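Local structure of CG4930 (3ISM) at residues I27-I40 and K87-A99. The protein binds and inhibits the nuclease EndoG, and probably acts as a ribonuclease inhibitor. The protein carries 1 engineered substitution. Sequence-based numbering, arbitrary orientation.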
loop_
_atom_site.group_PDB
_atom_site.type_symbol
_atom_site.label_atom_id
_atom_site.label_comp_id
_atom_site.label_asym_id
_atom_site.label_seq_id
_atom_site.Cartn_x
_atom_site.Cartn_y
_atom_site.Cartn_z
ATOM N N ILE C 27 -41.471 -15.007 6.540
ATOM C CA ILE C 27 -41.479 -13.896 7.469
ATOM C C ILE C 27 -42.829 -13.885 8.186
ATOM O O ILE C 27 -43.854 -13.570 7.586
ATOM C CB ILE C 27 -41.194 -12.542 6.767
ATOM C CG1 ILE C 27 -39.793 -12.556 6.133
ATOM C CG2 ILE C 27 -41.335 -11.384 7.761
ATOM C CD1 ILE C 27 -39.454 -11.321 5.287
ATOM N N GLY C 28 -42.825 -14.271 9.459
ATOM C CA GLY C 28 -44.057 -14.306 10.253
ATOM C C GLY C 28 -44.492 -12.919 10.702
ATOM O O GLY C 28 -43.688 -11.976 10.724
ATOM N N LEU C 29 -45.762 -12.797 11.074
ATOM C CA LEU C 29 -46.315 -11.531 11.544
ATOM C C LEU C 29 -46.053 -11.284 13.034
ATOM O O LEU C 29 -46.444 -10.236 13.564
ATOM C CB LEU C 29 -47.827 -11.471 11.276
ATOM C CG LEU C 29 -48.335 -11.806 9.869
ATOM C CD1 LEU C 29 -49.844 -12.046 9.888
ATOM C CD2 LEU C 29 -47.983 -10.727 8.865
ATOM N N VAL C 30 -45.417 -12.245 13.705
ATOM C CA VAL C 30 -45.151 -12.153 15.147
ATOM C C VAL C 30 -43.961 -11.218 15.428
ATOM O O VAL C 30 -44.110 -10.231 16.144
ATOM C CB VAL C 30 -44.962 -13.564 15.804
ATOM C CG1 VAL C 30 -44.536 -13.443 17.258
ATOM C CG2 VAL C 30 -46.247 -14.392 15.704
ATOM N N ASP C 31 -42.795 -11.533 14.854
ATOM C CA ASP C 31 -41.636 -10.627 14.879
ATOM C C ASP C 31 -41.025 -10.509 13.481
ATOM O O ASP C 31 -39.968 -11.086 13.215
ATOM C CB ASP C 31 -40.584 -11.097 15.894
ATOM C CG ASP C 31 -39.571 -10.001 16.263
ATOM O OD1 ASP C 31 -39.485 -8.954 15.574
ATOM O OD2 ASP C 31 -38.837 -10.200 17.252
ATOM N N PRO C 32 -41.679 -9.735 12.594
ATOM C CA PRO C 32 -41.332 -9.660 11.169
ATOM C C PRO C 32 -39.912 -9.214 10.913
ATOM O O PRO C 32 -39.219 -9.821 10.089
ATOM C CB PRO C 32 -42.299 -8.603 10.615
ATOM C CG PRO C 32 -43.411 -8.543 11.598
ATOM C CD PRO C 32 -42.809 -8.851 12.930
ATOM N N VAL C 33 -39.491 -8.158 11.602
ATOM C CA VAL C 33 -38.168 -7.585 11.412
ATOM C C VAL C 33 -37.099 -8.623 11.747
ATOM O O VAL C 33 -36.137 -8.769 10.999
ATOM C CB VAL C 33 -37.961 -6.314 12.269
ATOM C CG1 VAL C 33 -36.584 -5.683 11.998
ATOM C CG2 VAL C 33 -39.067 -5.305 12.006
ATOM N N LYS C 34 -37.279 -9.348 12.853
ATOM C CA LYS C 34 -36.326 -10.406 13.250
ATOM C C LYS C 34 -36.230 -11.553 12.231
ATOM O O LYS C 34 -35.133 -11.952 11.845
ATOM C CB LYS C 34 -36.639 -10.928 14.658
ATOM C CG LYS C 34 -36.064 -12.309 14.989
ATOM C CD LYS C 34 -36.593 -12.830 16.331
ATOM C CE LYS C 34 -36.318 -14.321 16.489
ATOM N NZ LYS C 34 -36.432 -14.762 17.912
ATOM N N ASP C 35 -37.378 -12.072 11.790
ATOM C CA ASP C 35 -37.412 -13.075 10.709
ATOM C C ASP C 35 -36.697 -12.569 9.451
ATOM O O ASP C 35 -35.940 -13.310 8.820
ATOM C CB ASP C 35 -38.855 -13.454 10.354
ATOM C CG ASP C 35 -39.564 -14.212 11.467
ATOM O OD1 ASP C 35 -38.895 -14.678 12.421
ATOM O OD2 ASP C 35 -40.799 -14.352 11.377
ATOM N N TYR C 36 -36.936 -11.301 9.114
ATOM C CA TYR C 36 -36.331 -10.662 7.953
ATOM C C TYR C 36 -34.807 -10.574 8.100
ATOM O O TYR C 36 -34.078 -10.966 7.198
ATOM C CB TYR C 36 -36.926 -9.258 7.690
ATOM C CG TYR C 36 -36.133 -8.489 6.645
ATOM C CD1 TYR C 36 -36.328 -8.724 5.294
ATOM C CD2 TYR C 36 -35.156 -7.557 7.019
ATOM C CE1 TYR C 36 -35.586 -8.037 4.325
ATOM C CE2 TYR C 36 -34.412 -6.871 6.063
ATOM C CZ TYR C 36 -34.635 -7.121 4.717
ATOM O OH TYR C 36 -33.895 -6.468 3.760
ATOM N N GLN C 37 -34.353 -10.081 9.250
ATOM C CA GLN C 37 -32.933 -9.953 9.563
ATOM C C GLN C 37 -32.193 -11.295 9.559
ATOM O O GLN C 37 -31.011 -11.342 9.218
ATOM C CB GLN C 37 -32.735 -9.232 10.910
ATOM C CG GLN C 37 -32.989 -7.712 10.853
ATOM C CD GLN C 37 -32.876 -7.010 12.210
ATOM O OE1 GLN C 37 -33.331 -7.521 13.230
ATOM N NE2 GLN C 37 -32.278 -5.819 12.216
ATOM N N LYS C 38 -32.879 -12.378 9.931
ATOM C CA LYS C 38 -32.227 -13.692 10.001
ATOM C C LYS C 38 -31.964 -14.221 8.604
ATOM O O LYS C 38 -30.915 -14.809 8.351
ATOM C CB LYS C 38 -33.053 -14.699 10.812
ATOM C CG LYS C 38 -32.304 -15.992 11.157
ATOM C CD LYS C 38 -33.243 -17.057 11.747
ATOM C CE LYS C 38 -32.587 -18.433 11.753
ATOM N NZ LYS C 38 -33.506 -19.484 12.286
ATOM N N LEU C 39 -32.915 -13.986 7.701
ATOM C CA LEU C 39 -32.769 -14.368 6.304
ATOM C C LEU C 39 -31.617 -13.619 5.610
ATOM O O LEU C 39 -30.811 -14.228 4.922
ATOM C CB LEU C 39 -34.081 -14.143 5.551
ATOM C CG LEU C 39 -35.292 -14.980 5.981
ATOM C CD1 LEU C 39 -36.553 -14.406 5.355
ATOM C CD2 LEU C 39 -35.096 -16.466 5.638
ATOM N N ILE C 40 -31.560 -12.298 5.789
ATOM C CA ILE C 40 -30.430 -11.499 5.299
ATOM C C ILE C 40 -29.104 -12.000 5.860
ATOM O O ILE C 40 -28.144 -12.216 5.118
ATOM C CB ILE C 40 -30.618 -10.000 5.657
ATOM C CG1 ILE C 40 -31.931 -9.488 5.064
ATOM C CG2 ILE C 40 -29.424 -9.157 5.176
ATOM C CD1 ILE C 40 -31.956 -9.501 3.508
ATOM N N LYS C 87 -45.266 -2.540 13.159
ATOM C CA LYS C 87 -44.519 -3.653 12.566
ATOM C C LYS C 87 -44.127 -3.371 11.100
ATOM O O LYS C 87 -42.987 -3.606 10.693
ATOM C CB LYS C 87 -45.335 -4.953 12.672
ATOM C CG LYS C 87 -45.315 -5.566 14.056
ATOM C CD LYS C 87 -46.212 -6.787 14.144
ATOM C CE LYS C 87 -46.113 -7.437 15.518
ATOM N NZ LYS C 87 -47.150 -8.479 15.687
ATOM N N ALA C 88 -45.069 -2.842 10.325
ATOM C CA ALA C 88 -44.819 -2.513 8.924
ATOM C C ALA C 88 -43.768 -1.427 8.760
ATOM O O ALA C 88 -42.886 -1.533 7.916
ATOM C CB ALA C 88 -46.100 -2.109 8.244
ATOM N N SER C 89 -43.855 -0.401 9.596
ATOM C CA SER C 89 -42.905 0.714 9.608
ATOM C C SER C 89 -41.461 0.230 9.861
ATOM O O SER C 89 -40.537 0.539 9.096
ATOM C CB SER C 89 -43.359 1.720 10.674
ATOM O OG SER C 89 -42.440 2.784 10.828
ATOM N N GLN C 90 -41.287 -0.557 10.922
ATOM C CA GLN C 90 -39.980 -1.110 11.267
ATOM C C GLN C 90 -39.405 -2.037 10.198
ATOM O O GLN C 90 -38.229 -1.941 9.874
ATOM C CB GLN C 90 -40.052 -1.849 12.601
ATOM C CG GLN C 90 -40.305 -0.951 13.800
ATOM C CD GLN C 90 -40.238 -1.702 15.114
ATOM O OE1 GLN C 90 -39.496 -2.679 15.245
ATOM N NE2 GLN C 90 -40.998 -1.237 16.111
ATOM N N LEU C 91 -40.225 -2.939 9.667
ATOM C CA LEU C 91 -39.798 -3.821 8.566
ATOM C C LEU C 91 -39.476 -3.008 7.306
ATOM O O LEU C 91 -38.453 -3.251 6.659
ATOM C CB LEU C 91 -40.837 -4.922 8.263
ATOM C CG LEU C 91 -40.506 -5.925 7.125
ATOM C CD1 LEU C 91 -39.179 -6.604 7.352
ATOM C CD2 LEU C 91 -41.600 -6.973 6.964
ATOM N N LEU C 92 -40.317 -2.028 6.981
ATOM C CA LEU C 92 -40.083 -1.198 5.799
ATOM C C LEU C 92 -38.738 -0.476 5.875
ATOM O O LEU C 92 -37.976 -0.472 4.909
ATOM C CB LEU C 92 -41.219 -0.192 5.590
ATOM C CG LEU C 92 -41.215 0.680 4.328
ATOM C CD1 LEU C 92 -41.205 -0.188 3.101
ATOM C CD2 LEU C 92 -42.448 1.578 4.324
ATOM N N GLU C 93 -38.463 0.126 7.026
ATOM C CA GLU C 93 -37.203 0.807 7.269
ATOM C C GLU C 93 -35.978 -0.114 7.122
ATOM O O GLU C 93 -35.033 0.216 6.419
ATOM C CB GLU C 93 -37.223 1.425 8.666
ATOM C CG GLU C 93 -36.107 2.389 8.899
ATOM C CD GLU C 93 -36.521 3.556 9.793
ATOM O OE1 GLU C 93 -37.472 3.413 10.619
ATOM O OE2 GLU C 93 -35.882 4.619 9.652
ATOM N N GLU C 94 -36.003 -1.259 7.799
ATOM C CA GLU C 94 -34.930 -2.252 7.673
ATOM C C GLU C 94 -34.786 -2.745 6.235
ATOM O O GLU C 94 -33.672 -2.787 5.689
ATOM C CB GLU C 94 -35.187 -3.439 8.603
ATOM C CG GLU C 94 -34.063 -4.474 8.650
ATOM C CD GLU C 94 -32.835 -4.003 9.406
ATOM O OE1 GLU C 94 -32.966 -3.160 10.315
ATOM O OE2 GLU C 94 -31.731 -4.495 9.101
ATOM N N TYR C 95 -35.908 -3.099 5.615
ATOM C CA TYR C 95 -35.866 -3.585 4.235
ATOM C C TYR C 95 -35.286 -2.531 3.266
ATOM O O TYR C 95 -34.373 -2.849 2.482
ATOM C CB TYR C 95 -37.209 -4.152 3.776
ATOM C CG TYR C 95 -37.361 -4.219 2.275
ATOM C CD1 TYR C 95 -36.392 -4.826 1.481
ATOM C CD2 TYR C 95 -38.471 -3.669 1.645
ATOM C CE1 TYR C 95 -36.521 -4.858 0.102
ATOM C CE2 TYR C 95 -38.607 -3.719 0.271
ATOM C CZ TYR C 95 -37.631 -4.315 -0.488
ATOM O OH TYR C 95 -37.752 -4.383 -1.848
ATOM N N ARG C 96 -35.784 -1.293 3.342
ATOM C CA ARG C 96 -35.261 -0.191 2.520
ATOM C C ARG C 96 -33.735 0.018 2.661
ATOM O O ARG C 96 -33.039 0.292 1.679
ATOM C CB ARG C 96 -35.970 1.121 2.877
ATOM C CG ARG C 96 -35.565 2.294 1.987
ATOM C CD ARG C 96 -36.332 3.556 2.340
ATOM N NE ARG C 96 -36.189 4.578 1.303
ATOM C CZ ARG C 96 -35.133 5.382 1.191
ATOM N NH1 ARG C 96 -34.129 5.299 2.061
ATOM N NH2 ARG C 96 -35.088 6.284 0.229
ATOM N N GLY C 97 -33.239 -0.098 3.891
ATOM C CA GLY C 97 -31.818 0.063 4.177
ATOM C C GLY C 97 -30.981 -0.943 3.417
ATOM O O GLY C 97 -29.900 -0.623 2.937
ATOM N N ASP C 98 -31.487 -2.165 3.306
ATOM C CA ASP C 98 -30.830 -3.192 2.500
ATOM C C ASP C 98 -31.009 -2.960 1.009
ATOM O O ASP C 98 -30.063 -3.132 0.233
ATOM C CB ASP C 98 -31.345 -4.582 2.883
ATOM C CG ASP C 98 -30.856 -5.012 4.243
ATOM O OD1 ASP C 98 -29.741 -4.610 4.615
ATOM O OD2 ASP C 98 -31.575 -5.730 4.952
ATOM N N ALA C 99 -32.227 -2.591 0.604
ATOM C CA ALA C 99 -32.502 -2.339 -0.810
ATOM C C ALA C 99 -31.591 -1.263 -1.419
ATOM O O ALA C 99 -31.202 -1.376 -2.588
ATOM C CB ALA C 99 -33.952 -1.976 -1.022
#
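Tyr36 reaches from helix 32-40 into helix 87-99 as a knob among Leu91, Glu94, Tyr95 and Asp98, and its hydroxyl gives a 2.7 Å hydrogen bond from OH to OD2 of Asp98. The acceptor offers its anti lone pair, and ring and carboxylate lie nearly coplanar, 30° apart. With CG anti to the backbone N (chi1 170°), the Tyr36 ring is directed toward helix 87-99: CB rests 3.5 Å from CD1 of Leu91, and CE2 lies 3.5 Å from CG of Glu94. Within its own helix, Ile40 lays CG1 over one ring face, while Thr62 of helix 52-75 touches the Tyr36 side chain. The other carboxylate oxygen of Asp98, OD1, pairs with Arg93 of the CG8862 chain. An alanine in place of Tyr36 would probably open a gap among Leu91, Glu94 and Tyr95 and leave Asp98 OD2 without this donor, its carboxylate less firmly fixed. Glu94 OE2 is likewise engaged by Arg94 of the CG8862 chain; NE2 of Gln37 comes to 3.3 Å from Glu94 OE1, with amide and carboxylate planes steeply inclined. At the other end, Lys87 runs extended past Pro32 and gives a 2.8 Å hydrogen bond from NZ to the backbone O of Leu29, in the carbonyl plane, tying the turn before helix 32-40 to helix 87-99. That turn is also closed from within, where Gly28 N donates to Asp35 OD2 at 2.8 Å. Between the polar ends, Val33 CG2 packs 3.6 Å from CB of Gln90, and Leu91 CD2 meets Pro32. The helices run nearly parallel, 20° apart, in the Ku C-terminal-like helical domain. Because Asp98 holds Tyr36 with one oxygen and the CG8862 arginine with the other, this packing probably helps orient a carboxylate used in binding the partner chain.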